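Local coordinates for L-arabinose ABC transporter, periplasmic L-arabinose-binding protein (Burkholderia thailandensis, PDB 4KZK), which binds sugar in the periplasm, here beta-D-galactose, and probably delivers L-arabinose to its ABC transporter, at residues D191-A196 against V234-N239; A175-P180 against E184-A189; G152-A157 against I261-N266. All blocks are in the same frame, centred on the assembly; numbering follows the deposited sequence.

Contact 1 of 3, residues D191-A196 against V234-N239; sequences DALKAA and VAFGSN. With GAL (beta-D-galactopyranose), chain B.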
ATOM      1  N   ASP A 191     -17.391   2.790  -2.637  1.00 12.82           N
ATOM      2  CA  ASP A 191     -18.356   2.432  -3.678  1.00 13.65           C
ATOM      3  C   ASP A 191     -18.935   1.058  -3.390  1.00 13.56           C
ATOM      4  O   ASP A 191     -20.141   0.843  -3.506  1.00 14.21           O
ATOM      5  CB  ASP A 191     -17.701   2.456  -5.074  1.00 14.20           C
ATOM      6  CG  ASP A 191     -17.435   3.865  -5.597  1.00 14.62           C
ATOM      7  OD1 ASP A 191     -17.826   4.855  -4.936  1.00 14.79           O
ATOM      8  OD2 ASP A 191     -16.842   3.995  -6.695  1.00 14.82           O
ATOM      9  N   ALA A 192     -18.084   0.110  -3.007  1.00 12.66           N
ATOM     10  CA  ALA A 192     -18.581  -1.224  -2.653  1.00 12.77           C
ATOM     11  C   ALA A 192     -19.519  -1.172  -1.435  1.00 13.09           C
ATOM     12  O   ALA A 192     -20.520  -1.883  -1.378  1.00 13.93           O
ATOM     13  CB  ALA A 192     -17.417  -2.192  -2.410  1.00 12.23           C
ATOM     14  N   LEU A 193     -19.206  -0.324  -0.463  1.00 13.10           N
ATOM     15  CA  LEU A 193     -20.046  -0.221   0.728  1.00 13.53           C
ATOM     16  C   LEU A 193     -21.413   0.420   0.401  1.00 14.96           C
ATOM     17  O   LEU A 193     -22.457  -0.049   0.870  1.00 15.49           O
ATOM     18  CB  LEU A 193     -19.324   0.538   1.848  1.00 12.90           C
ATOM     19  CG  LEU A 193     -18.213  -0.266   2.525  1.00 12.24           C
ATOM     20  CD1 LEU A 193     -17.295   0.654   3.289  1.00 11.83           C
ATOM     21  CD2 LEU A 193     -18.766  -1.332   3.453  1.00 12.43           C
ATOM     22  N   LYS A 194     -21.411   1.474  -0.404  1.00 15.91           N
ATOM     23  CA  LYS A 194     -22.679   2.078  -0.815  1.00 17.77           C
ATOM     24  C   LYS A 194     -23.536   1.085  -1.599  1.00 18.74           C
ATOM     25  O   LYS A 194     -24.748   1.051  -1.419  1.00 20.00           O
ATOM     26  CB  LYS A 194     -22.438   3.339  -1.612  1.00 18.77           C
ATOM     27  CG  LYS A 194     -21.903   4.476  -0.754  1.00 19.31           C
ATOM     28  CD  LYS A 194     -21.987   5.817  -1.478  1.00 20.88           C
ATOM     29  CE  LYS A 194     -21.230   5.823  -2.797  1.00 21.96           C
ATOM     30  NZ  LYS A 194     -21.136   7.183  -3.369  1.00 23.32           N
ATOM     31  N   ALA A 195     -22.895   0.259  -2.422  1.00 18.71           N
ATOM     32  CA  ALA A 195     -23.595  -0.787  -3.210  1.00 19.89           C
ATOM     33  C   ALA A 195     -24.217  -1.861  -2.325  1.00 20.20           C
ATOM     34  O   ALA A 195     -25.120  -2.587  -2.756  1.00 22.59           O
ATOM     35  CB  ALA A 195     -22.627  -1.425  -4.203  1.00 19.62           C
ATOM     36  N   ALA A 196     -23.731  -1.948  -1.086  1.00 19.27           N
ATOM     37  CA  ALA A 196     -24.188  -2.923  -0.109  1.00 19.03           C
ATOM     38  C   ALA A 196     -25.142  -2.312   0.901  1.00 19.20           C
ATOM     39  O   ALA A 196     -25.511  -2.956   1.881  1.00 19.62           O
ATOM     40  CB  ALA A 196     -22.978  -3.508   0.616  1.00 18.22           C
ATOM     41  N   VAL A 234     -17.215   0.979  10.509  1.00 11.47           N
ATOM     42  CA  VAL A 234     -16.278   0.273   9.647  1.00 10.89           C
ATOM     43  C   VAL A 234     -15.184   1.263   9.270  1.00 10.55           C
ATOM     44  O   VAL A 234     -15.392   2.493   9.320  1.00 11.20           O
ATOM     45  CB  VAL A 234     -16.963  -0.333   8.397  1.00 10.89           C
ATOM     46  CG1 VAL A 234     -18.121  -1.256   8.781  1.00 11.39           C
ATOM     47  CG2 VAL A 234     -17.465   0.744   7.463  1.00 11.08           C
ATOM     48  N   ALA A 235     -14.009   0.740   8.931  1.00  9.84           N
ATOM     49  CA  ALA A 235     -12.893   1.614   8.630  1.00  9.87           C
ATOM     50  C   ALA A 235     -11.954   0.969   7.649  1.00  9.58           C
ATOM     51  O   ALA A 235     -11.828  -0.254   7.599  1.00  9.73           O
ATOM     52  CB  ALA A 235     -12.145   2.000   9.905  1.00  9.84           C
ATOM     53  N   PHE A 236     -11.257   1.806   6.899  1.00  9.92           N
ATOM     54  CA  PHE A 236     -10.296   1.352   5.919  1.00  9.59           C
ATOM     55  C   PHE A 236      -9.471   2.537   5.493  1.00 10.07           C
ATOM     56  O   PHE A 236      -9.892   3.688   5.599  1.00  9.66           O
ATOM     57  CB  PHE A 236     -11.042   0.748   4.711  1.00  9.75           C
ATOM     58  CG  PHE A 236     -12.156   1.628   4.199  1.00 10.13           C
ATOM     59  CD1 PHE A 236     -13.427   1.544   4.754  1.00 10.90           C
ATOM     60  CD2 PHE A 236     -11.925   2.576   3.212  1.00 10.62           C
ATOM     61  CE1 PHE A 236     -14.450   2.365   4.330  1.00 11.43           C
ATOM     62  CE2 PHE A 236     -12.949   3.392   2.784  1.00 11.20           C
ATOM     63  CZ  PHE A 236     -14.212   3.292   3.338  1.00 11.78           C
ATOM     64  N   GLY A 237      -8.320   2.243   4.937  1.00 10.56           N
ATOM     65  CA  GLY A 237      -7.451   3.284   4.423  1.00 10.85           C
ATOM     66  C   GLY A 237      -6.802   2.895   3.120  1.00 10.85           C
ATOM     67  O   GLY A 237      -7.430   2.312   2.216  1.00 13.57           O
ATOM     68  N   SER A 238      -5.546   3.242   2.989  1.00  9.61           N
ATOM     69  CA  SER A 238      -4.780   2.891   1.812  1.00  9.37           C
ATOM     70  C   SER A 238      -3.993   1.599   2.020  1.00  8.46           C
ATOM     71  O   SER A 238      -3.578   0.975   1.054  1.00  8.30           O
ATOM     72  CB  SER A 238      -3.839   4.021   1.426  1.00 10.03           C
ATOM     73  OG  SER A 238      -2.958   4.343   2.478  1.00 11.11           O
ATOM     74  N   ASN A 239      -3.767   1.225   3.280  1.00  7.70           N
ATOM     75  CA  ASN A 239      -2.974   0.036   3.590  1.00  7.56           C
ATOM     76  C   ASN A 239      -3.243  -0.428   5.009  1.00  7.22           C
ATOM     77  O   ASN A 239      -4.027   0.179   5.735  1.00  7.11           O
ATOM     78  CB  ASN A 239      -1.465   0.265   3.320  1.00  7.62           C
ATOM     79  CG  ASN A 239      -0.827   1.283   4.257  1.00  7.76           C
ATOM     80  OD1 ASN A 239      -1.472   1.839   5.135  1.00  7.65           O
ATOM     81  ND2 ASN A 239       0.460   1.531   4.059  1.00  7.87           N
TER
HETATM   82  C1  GAL B 600       2.038   1.811  -1.375  1.00  7.50           C
HETATM   83  C2  GAL B 600       1.780   1.668   0.123  1.00  7.29           C
HETATM   84  C3  GAL B 600       2.235   0.268   0.559  1.00  6.83           C
HETATM   85  C4  GAL B 600       1.563  -0.788  -0.314  1.00  6.84           C
HETATM   86  C5  GAL B 600       1.884  -0.506  -1.771  1.00  7.21           C
HETATM   87  C6  GAL B 600       1.190  -1.492  -2.701  1.00  7.36           C
HETATM   88  O1  GAL B 600       1.501   3.057  -1.775  1.00  7.68           O
HETATM   89  O2  GAL B 600       2.517   2.664   0.794  1.00  7.86           O
HETATM   90  O3  GAL B 600       1.959   0.040   1.947  1.00  6.75           O
HETATM   91  O4  GAL B 600       0.176  -0.826  -0.080  1.00  6.31           O
HETATM   92  O5  GAL B 600       1.379   0.781  -2.096  1.00  7.66           O
HETATM   93  O6  GAL B 600       1.499  -1.208  -4.056  1.00  7.64           O
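Leu-193 and Phe-236 meet because their first torsions aim them at each other. In Leu-193, CG lies anti to the carbonyl carbon (chi1 -74°), which carries the isobutyl group toward strand 233-236. In Phe-236, CG sits between the backbone N and the carbonyl carbon (chi1 48°), and the ring reaches toward helix 180-195. One side chain comes from the helix, the other from the strand. One methyl does the touching: Leu-193 CD1 is 3.5 Å from Phe-236 CE1 and 4.1 Å from Phe-236 CZ. It comes to the ring obliquely. The same methyl also touches a neighbour on the strand, with Leu-193 CD1 4.2 Å from Val-234 CG2. Val-234 and Phe-236 are alternate residues, so both point to the same side of the sheet.

The contact seats the end of helix 180-195 on strand 233-236. Val-171 of the adjacent strand 170-175 touches both Leu-193 and Phe-236, and Ala-189 and Val-190 of the helix also pack on the Phe-236 ring. Asp-191 has a polar tie of its own, to Tyr-145 OH.

Beyond the strand, the chain runs on to the sugar. Asn-239 is the N-cap residue of helix 240-252. Its ND2 donates to O3 of beta-D-galactopyranose at 3.0 Å, with an almost straight N-H...O angle of 177°. Its OD1 is bonded to Thr-242 OG1, so both ends of the amide are engaged and its rotation is fixed.

Between the two segments the contact is apolar, three buried side chains with no hydrogen bond. The bond from 234-239 to the sugar comes from Asn-239, past the strand end.

Contact 2 of 3, residues A175-P180 against E184-A189; sequences AYDQLP and ERTTGA. With GAL (beta-D-galactopyranose), chain B.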
ATOM      1  N   ALA A 175      -8.209   9.063   4.557  1.00 12.85           N
ATOM      2  CA  ALA A 175      -7.955   9.596   3.226  1.00 13.20           C
ATOM      3  C   ALA A 175      -6.569  10.194   3.073  1.00 13.32           C
ATOM      4  O   ALA A 175      -6.089  10.951   3.931  1.00 14.02           O
ATOM      5  CB  ALA A 175      -8.989  10.650   2.897  1.00 13.82           C
ATOM      6  N   TYR A 176      -5.938   9.873   1.955  1.00 12.77           N
ATOM      7  CA  TYR A 176      -4.696  10.515   1.558  1.00 12.98           C
ATOM      8  C   TYR A 176      -4.832  10.732   0.053  1.00 13.84           C
ATOM      9  O   TYR A 176      -4.105  10.140  -0.762  1.00 13.35           O
ATOM     10  CB  TYR A 176      -3.490   9.670   1.929  1.00 12.84           C
ATOM     11  CG  TYR A 176      -2.183  10.403   1.833  1.00 13.02           C
ATOM     12  CD1 TYR A 176      -1.824  11.348   2.780  1.00 13.43           C
ATOM     13  CD2 TYR A 176      -1.253  10.090   0.854  1.00 12.92           C
ATOM     14  CE1 TYR A 176      -0.608  11.994   2.730  1.00 13.89           C
ATOM     15  CE2 TYR A 176      -0.026  10.741   0.794  1.00 13.45           C
ATOM     16  CZ  TYR A 176       0.291  11.696   1.737  1.00 14.02           C
ATOM     17  OH  TYR A 176       1.500  12.360   1.702  1.00 15.48           O
ATOM     18  N   ASP A 177      -5.807  11.573  -0.278  1.00 14.88           N
ATOM     19  CA  ASP A 177      -6.290  11.704  -1.647  1.00 15.78           C
ATOM     20  C   ASP A 177      -5.300  12.346  -2.613  1.00 16.25           C
ATOM     21  O   ASP A 177      -5.502  12.278  -3.828  1.00 16.79           O
ATOM     22  CB  ASP A 177      -7.613  12.474  -1.688  1.00 16.73           C
ATOM     23  CG  ASP A 177      -8.797  11.649  -1.189  1.00 16.91           C
ATOM     24  OD1 ASP A 177      -8.664  10.441  -0.930  1.00 16.21           O
ATOM     25  OD2 ASP A 177      -9.898  12.206  -1.076  1.00 18.94           O
ATOM     26  N   GLN A 178      -4.232  12.943  -2.089  1.00 16.24           N
ATOM     27  CA  GLN A 178      -3.198  13.519  -2.953  1.00 17.07           C
ATOM     28  C   GLN A 178      -2.404  12.458  -3.736  1.00 16.76           C
ATOM     29  O   GLN A 178      -1.734  12.782  -4.724  1.00 17.62           O
ATOM     30  CB  GLN A 178      -2.244  14.363  -2.130  1.00 17.93           C
ATOM     31  CG  GLN A 178      -1.391  13.542  -1.175  1.00 18.71           C
ATOM     32  CD  GLN A 178      -0.709  14.391  -0.136  1.00 20.33           C
ATOM     33  OE1 GLN A 178      -1.331  14.848   0.843  1.00 21.51           O
ATOM     34  NE2 GLN A 178       0.585  14.577  -0.310  1.00 22.04           N
ATOM     35  N   LEU A 179      -2.465  11.203  -3.300  1.00 14.90           N
ATOM     36  CA  LEU A 179      -1.799  10.121  -4.019  1.00 14.16           C
ATOM     37  C   LEU A 179      -2.832   9.268  -4.756  1.00 13.14           C
ATOM     38  O   LEU A 179      -3.647   8.627  -4.107  1.00 12.05           O
ATOM     39  CB  LEU A 179      -1.006   9.267  -3.051  1.00 14.13           C
ATOM     40  CG  LEU A 179      -0.248   8.070  -3.635  1.00 14.63           C
ATOM     41  CD1 LEU A 179       0.893   8.532  -4.540  1.00 15.61           C
ATOM     42  CD2 LEU A 179       0.255   7.149  -2.540  1.00 14.23           C
ATOM     43  N   PRO A 180      -2.786   9.243  -6.107  1.00 13.18           N
ATOM     44  CA  PRO A 180      -3.834   8.536  -6.839  1.00 12.99           C
ATOM     45  C   PRO A 180      -4.114   7.108  -6.371  1.00 12.16           C
ATOM     46  O   PRO A 180      -5.275   6.750  -6.221  1.00 12.03           O
ATOM     47  CB  PRO A 180      -3.340   8.577  -8.291  1.00 13.98           C
ATOM     48  CG  PRO A 180      -2.569   9.836  -8.354  1.00 14.58           C
ATOM     49  CD  PRO A 180      -1.905   9.999  -7.022  1.00 13.83           C
ATOM     50  N   GLU A 184      -7.754   5.878  -5.083  1.00 12.61           N
ATOM     51  CA  GLU A 184      -8.513   4.835  -5.781  1.00 13.32           C
ATOM     52  C   GLU A 184      -8.906   3.685  -4.840  1.00 12.13           C
ATOM     53  O   GLU A 184     -10.030   3.146  -4.930  1.00 11.94           O
ATOM     54  CB  GLU A 184      -7.714   4.307  -6.972  1.00 14.73           C
ATOM     55  CG  GLU A 184      -7.563   5.329  -8.094  1.00 16.85           C
ATOM     56  CD  GLU A 184      -6.433   5.016  -9.067  1.00 18.70           C
ATOM     57  OE1 GLU A 184      -5.936   3.867  -9.089  1.00 20.24           O
ATOM     58  OE2 GLU A 184      -6.049   5.929  -9.838  1.00 22.19           O
ATOM     59  N   ARG A 185      -8.006   3.324  -3.924  1.00 11.05           N
ATOM     60  CA  ARG A 185      -8.275   2.275  -2.941  1.00 10.39           C
ATOM     61  C   ARG A 185      -9.456   2.646  -2.074  1.00 10.52           C
ATOM     62  O   ARG A 185     -10.329   1.807  -1.843  1.00 10.43           O
ATOM     63  CB  ARG A 185      -7.058   2.034  -2.041  1.00  9.63           C
ATOM     64  CG  ARG A 185      -5.869   1.474  -2.775  1.00  9.39           C
ATOM     65  CD  ARG A 185      -4.584   1.616  -1.983  1.00  8.88           C
ATOM     66  NE  ARG A 185      -3.427   1.563  -2.865  1.00  8.76           N
ATOM     67  CZ  ARG A 185      -2.212   1.140  -2.494  1.00  8.54           C
ATOM     68  NH1 ARG A 185      -2.008   0.716  -1.257  1.00  8.25           N
ATOM     69  NH2 ARG A 185      -1.196   1.152  -3.353  1.00  8.92           N
ATOM     70  N   THR A 186      -9.501   3.888  -1.577  1.00 10.74           N
ATOM     71  CA  THR A 186     -10.589   4.277  -0.685  1.00 11.69           C
ATOM     72  C   THR A 186     -11.895   4.511  -1.421  1.00 11.72           C
ATOM     73  O   THR A 186     -12.958   4.214  -0.878  1.00 11.65           O
ATOM     74  CB  THR A 186     -10.242   5.463   0.241  1.00 12.74           C
ATOM     75  OG1 THR A 186      -9.912   6.621  -0.523  1.00 14.16           O
ATOM     76  CG2 THR A 186      -9.104   5.087   1.137  1.00 12.91           C
ATOM     77  N   THR A 187     -11.821   5.034  -2.640  1.00 12.00           N
ATOM     78  CA  THR A 187     -12.999   5.201  -3.499  1.00 12.63           C
ATOM     79  C   THR A 187     -13.651   3.851  -3.799  1.00 12.23           C
ATOM     80  O   THR A 187     -14.862   3.697  -3.710  1.00 12.21           O
ATOM     81  CB  THR A 187     -12.638   5.948  -4.801  1.00 13.56           C
ATOM     82  OG1 THR A 187     -12.083   7.228  -4.471  1.00 14.12           O
ATOM     83  CG2 THR A 187     -13.871   6.179  -5.654  1.00 14.48           C
ATOM     84  N   GLY A 188     -12.842   2.839  -4.116  1.00 11.29           N
ATOM     85  CA  GLY A 188     -13.395   1.507  -4.350  1.00 11.27           C
ATOM     86  C   GLY A 188     -14.100   0.961  -3.135  1.00 10.99           C
ATOM     87  O   GLY A 188     -15.198   0.391  -3.230  1.00 11.36           O
ATOM     88  N   ALA A 189     -13.482   1.132  -1.965  1.00 10.36           N
ATOM     89  CA  ALA A 189     -14.088   0.641  -0.735  1.00 10.22           C
ATOM     90  C   ALA A 189     -15.419   1.341  -0.460  1.00 10.74           C
ATOM     91  O   ALA A 189     -16.432   0.700  -0.138  1.00 10.91           O
ATOM     92  CB  ALA A 189     -13.124   0.816   0.439  1.00  9.71           C
TER
HETATM   93  C1  GAL B 600       2.038   1.811  -1.375  1.00  7.50           C
HETATM   94  C2  GAL B 600       1.780   1.668   0.123  1.00  7.29           C
HETATM   95  C3  GAL B 600       2.235   0.268   0.559  1.00  6.83           C
HETATM   96  C4  GAL B 600       1.563  -0.788  -0.314  1.00  6.84           C
HETATM   97  C5  GAL B 600       1.884  -0.506  -1.771  1.00  7.21           C
HETATM   98  C6  GAL B 600       1.190  -1.492  -2.701  1.00  7.36           C
HETATM   99  O1  GAL B 600       1.501   3.057  -1.775  1.00  7.68           O
HETATM  100  O2  GAL B 600       2.517   2.664   0.794  1.00  7.86           O
HETATM  101  O3  GAL B 600       1.959   0.040   1.947  1.00  6.75           O
HETATM  102  O4  GAL B 600       0.176  -0.826  -0.080  1.00  6.31           O
HETATM  103  O5  GAL B 600       1.379   0.781  -2.096  1.00  7.66           O
HETATM  104  O6  GAL B 600       1.499  -1.208  -4.056  1.00  7.64           O
HETATM  105  O   HOH W   1      -7.452   8.266  -0.044  1.00 15.77           O
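Pro-180 and Glu-184 meet within the first turn of helix 180-195. The backbone N of Glu-184 donates to Pro-180 O at 2.9 Å. The Glu-184 side chain, extended beyond CG, runs past the same carbonyl, with Glu-184 CG 3.3 Å from Pro-180 O. Its carboxylate reaches the proline ring loosely, OE2 of Glu-184 lying 4.1 Å from CB of Pro-180.

The second link is made through water. Asp-177 OD1 and Thr-186 OG1 are too far apart to bond directly, and a water bridges them. It donates to Asp-177 OD1 at 2.6 Å, accepts from Tyr-176 N, and lies 3.0 Å from Thr-186 OG1. Both side chains have a second partner in Arg-173, which forms a salt bridge with Asp-177 and a hydrogen bond to Thr-186.

This is a strand-loop-helix connection in the Rossmann-like lobe of a periplasmic sugar-binding protein. The loop leaves strand 170-175, makes a type I turn from Tyr-176 to Leu-179, and enters the helix with Leu-179 as N-cap.

One turn into the helix, Arg-185 points to the ligand. Its chain is extended from CG to NE, which carries the guanidinium out to beta-D-galactopyranose. Two N-H groups grip the sugar. Arg-185 NH1 donates to O4 at 2.9 Å. Arg-185 NH2 donates to the ring oxygen O5, also at 2.9 Å. O5 lies at the guanidinium edge, near its plane.

Second-shell bonds hold that group in place. Thr-181 OG1 is bonded to Arg-185 NH2, and Ser-238 O takes a hydrogen bond from Arg-185 NH1. Ala-144 of helix 144-161 packs against the side chains of both Arg-185 and Glu-184.

Contact 3 of 3, residues G152-A157 against I261-N266; sequences GDAIAA and IAVGIN. With GAL (beta-D-galactopyranose), chain B.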
ATOM      1  N   GLY A 152     -14.258  -3.186   0.550  1.00  9.64           N
ATOM      2  CA  GLY A 152     -15.626  -2.873   0.898  1.00 10.27           C
ATOM      3  C   GLY A 152     -16.518  -4.095   0.923  1.00 10.76           C
ATOM      4  O   GLY A 152     -17.352  -4.239   1.826  1.00 10.73           O
ATOM      5  N   ASP A 153     -16.306  -5.018  -0.014  1.00 11.41           N
ATOM      6  CA  ASP A 153     -17.101  -6.243  -0.034  1.00 12.35           C
ATOM      7  C   ASP A 153     -16.854  -7.084   1.210  1.00 11.92           C
ATOM      8  O   ASP A 153     -17.800  -7.640   1.795  1.00 12.13           O
ATOM      9  CB  ASP A 153     -16.777  -7.085  -1.264  1.00 13.60           C
ATOM     10  CG  ASP A 153     -17.332  -6.525  -2.547  1.00 15.09           C
ATOM     11  OD1 ASP A 153     -18.153  -5.569  -2.573  1.00 15.74           O
ATOM     12  OD2 ASP A 153     -16.929  -7.110  -3.583  1.00 18.16           O
ATOM     13  N   ALA A 154     -15.583  -7.186   1.601  1.00 11.05           N
ATOM     14  CA  ALA A 154     -15.179  -7.949   2.808  1.00 10.79           C
ATOM     15  C   ALA A 154     -15.864  -7.355   4.032  1.00 10.55           C
ATOM     16  O   ALA A 154     -16.413  -8.068   4.858  1.00 10.90           O
ATOM     17  CB  ALA A 154     -13.675  -7.917   2.999  1.00 10.44           C
ATOM     18  N   ILE A 155     -15.831  -6.035   4.145  1.00 10.09           N
ATOM     19  CA  ILE A 155     -16.426  -5.358   5.266  1.00 10.24           C
ATOM     20  C   ILE A 155     -17.940  -5.601   5.283  1.00 10.76           C
ATOM     21  O   ILE A 155     -18.504  -5.982   6.316  1.00 11.25           O
ATOM     22  CB  ILE A 155     -16.130  -3.835   5.211  1.00  9.96           C
ATOM     23  CG1 ILE A 155     -14.639  -3.572   5.481  1.00  9.54           C
ATOM     24  CG2 ILE A 155     -16.984  -3.097   6.228  1.00 10.30           C
ATOM     25  CD1 ILE A 155     -14.204  -2.129   5.304  1.00  9.51           C
ATOM     26  N   ALA A 156     -18.597  -5.411   4.135  1.00 10.91           N
ATOM     27  CA  ALA A 156     -20.060  -5.592   4.015  1.00 11.73           C
ATOM     28  C   ALA A 156     -20.479  -7.001   4.420  1.00 12.33           C
ATOM     29  O   ALA A 156     -21.497  -7.198   5.118  1.00 12.78           O
ATOM     30  CB  ALA A 156     -20.518  -5.306   2.601  1.00 12.09           C
ATOM     31  N   ALA A 157     -19.708  -7.988   3.979  1.00 12.29           N
ATOM     32  CA  ALA A 157     -20.023  -9.392   4.290  1.00 12.90           C
ATOM     33  C   ALA A 157     -19.950  -9.698   5.788  1.00 13.04           C
ATOM     34  O   ALA A 157     -20.775 -10.427   6.340  1.00 13.94           O
ATOM     35  CB  ALA A 157     -19.135 -10.339   3.505  1.00 12.97           C
ATOM     36  N   ILE A 261     -15.449  -2.980  12.291  1.00 11.05           N
ATOM     37  CA  ILE A 261     -14.927  -3.893  11.257  1.00 10.34           C
ATOM     38  C   ILE A 261     -14.003  -3.097  10.344  1.00  9.69           C
ATOM     39  O   ILE A 261     -14.459  -2.245   9.584  1.00  9.46           O
ATOM     40  CB  ILE A 261     -16.052  -4.543  10.431  1.00 10.66           C
ATOM     41  CG1 ILE A 261     -16.982  -5.328  11.352  1.00 11.16           C
ATOM     42  CG2 ILE A 261     -15.471  -5.438   9.352  1.00 10.53           C
ATOM     43  CD1 ILE A 261     -18.261  -5.743  10.670  1.00 11.60           C
ATOM     44  N   ALA A 262     -12.712  -3.380  10.427  1.00  9.09           N
ATOM     45  CA  ALA A 262     -11.710  -2.685   9.647  1.00  8.44           C
ATOM     46  C   ALA A 262     -10.969  -3.673   8.778  1.00  8.14           C
ATOM     47  O   ALA A 262     -10.601  -4.742   9.245  1.00  8.35           O
ATOM     48  CB  ALA A 262     -10.739  -1.965  10.578  1.00  8.47           C
ATOM     49  N   VAL A 263     -10.747  -3.303   7.516  1.00  7.81           N
ATOM     50  CA  VAL A 263     -10.038  -4.183   6.576  1.00  7.72           C
ATOM     51  C   VAL A 263      -8.972  -3.363   5.875  1.00  7.54           C
ATOM     52  O   VAL A 263      -9.257  -2.286   5.337  1.00  7.61           O
ATOM     53  CB  VAL A 263     -11.013  -4.826   5.553  1.00  7.98           C
ATOM     54  CG1 VAL A 263     -10.268  -5.563   4.442  1.00  7.94           C
ATOM     55  CG2 VAL A 263     -11.979  -5.746   6.261  1.00  8.38           C
ATOM     56  N   GLY A 264      -7.749  -3.864   5.909  1.00  7.26           N
ATOM     57  CA  GLY A 264      -6.618  -3.210   5.289  1.00  7.04           C
ATOM     58  C   GLY A 264      -6.264  -3.726   3.919  1.00  6.96           C
ATOM     59  O   GLY A 264      -7.026  -4.488   3.314  1.00  7.06           O
ATOM     60  N   ILE A 265      -5.116  -3.256   3.438  1.00  6.93           N
ATOM     61  CA  ILE A 265      -4.488  -3.702   2.192  1.00  6.91           C
ATOM     62  C   ILE A 265      -3.004  -3.944   2.471  1.00  6.82           C
ATOM     63  O   ILE A 265      -2.358  -3.098   3.102  1.00  6.45           O
ATOM     64  CB  ILE A 265      -4.642  -2.673   1.062  1.00  7.03           C
ATOM     65  CG1 ILE A 265      -6.121  -2.469   0.735  1.00  7.30           C
ATOM     66  CG2 ILE A 265      -3.843  -3.090  -0.155  1.00  7.23           C
ATOM     67  CD1 ILE A 265      -6.369  -1.238  -0.115  1.00  7.54           C
ATOM     68  N   ASN A 266      -2.536  -5.124   2.043  1.00  7.04           N
ATOM     69  CA  ASN A 266      -1.140  -5.605   1.953  1.00  7.14           C
ATOM     70  C   ASN A 266      -1.056  -7.046   2.409  1.00  7.53           C
ATOM     71  O   ASN A 266      -0.527  -7.876   1.719  1.00  7.81           O
ATOM     72  CB  ASN A 266      -0.131  -4.793   2.742  1.00  6.97           C
ATOM     73  CG  ASN A 266       0.175  -3.462   2.124  1.00  6.78           C
ATOM     74  OD1 ASN A 266      -0.173  -3.204   0.973  1.00  6.78           O
ATOM     75  ND2 ASN A 266       0.871  -2.609   2.879  1.00  6.47           N
TER
HETATM   76  C1  GAL B 600       2.038   1.811  -1.375  1.00  7.50           C
HETATM   77  C2  GAL B 600       1.780   1.668   0.123  1.00  7.29           C
HETATM   78  C3  GAL B 600       2.235   0.268   0.559  1.00  6.83           C
HETATM   79  C4  GAL B 600       1.563  -0.788  -0.314  1.00  6.84           C
HETATM   80  C5  GAL B 600       1.884  -0.506  -1.771  1.00  7.21           C
HETATM   81  C6  GAL B 600       1.190  -1.492  -2.701  1.00  7.36           C
HETATM   82  O1  GAL B 600       1.501   3.057  -1.775  1.00  7.68           O
HETATM   83  O2  GAL B 600       2.517   2.664   0.794  1.00  7.86           O
HETATM   84  O3  GAL B 600       1.959   0.040   1.947  1.00  6.75           O
HETATM   85  O4  GAL B 600       0.176  -0.826  -0.080  1.00  6.31           O
HETATM   86  O5  GAL B 600       1.379   0.781  -2.096  1.00  7.66           O
HETATM   87  O6  GAL B 600       1.499  -1.208  -4.056  1.00  7.64           O
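O4 of beta-D-galactopyranose is held by two residues. The O4 hydroxyl donates a hydrogen bond to Asn-266 OD1 at 2.6 Å and accepts one from Arg-185 NH1. The sugar O3 is shared in the same way: Asn-266 ND2 donates to it at 3.0 Å, with an N-H...O angle of 170°, and Asn-239 ND2 donates as well. Two neighbouring hydroxyls are thus read by the Asn-266 amide, as acceptor at one and donor at the other. The two bonds define which end of the amide is oxygen and which is nitrogen. Leu-289 and Asp-240 also touch Asn-266.

Behind this polar tip the chain leads back into strand 260-264, where the two segments meet by apolar packing. Ile-155 of helix 144-161 is central. Its CG1 is anti to the carbonyl carbon (chi1 -70°), and this branch lies against a valine methyl, with Ile-155 CG1 3.5 Å from Val-263 CG2. The other branch, CG2, meets a second strand residue: Ile-155 CG2 is 4.2 Å from Ile-261 CG2. The Ile-155 side chain lies alongside both, pointing the opposite way. Ala-154 adds a lighter touch, its CB being 4.3 Å from Val-263 CG2.

Ile-261 and Val-263 alternate on the strand and turn the same side to the helix. Ala-262, between them, faces the other way and packs on Thr-243 and Val-247 of helix 240-252. The strand is therefore covered on both sides.

Segments 152-157 and 261-264 run close to antiparallel, at 156°, with axes 8.3 Å apart at closest. Helices on both sides of a sheet, with ligand residues gathered at the C-terminal ends of its strands, are typical of the three-layer alpha/beta lobes of periplasmic sugar-binding proteins.

All three contacts lie in one lobe and send a residue to the same galactose. Its O3 joins contacts 1 and 3, and its O4 joins contacts 2 and 3. Contacts 1 and 2 share helix 180-195, and their centres are about 10 Å apart. They touch near the pocket, where Ser-238 O and Arg-185 NH1 are 2.8 Å apart, and in the core, where Phe-236 CE2 is 3.5 Å from Ala-189 CB. Contacts 1 and 3 are closer, about 7 Å between centres, because strands 233-236 and 260-264 are neighbours in the sheet. Contacts 2 and 3 have centres about 15 Å apart and meet where Arg-185 CG lies 3.8 Å from Ile-265 CD1.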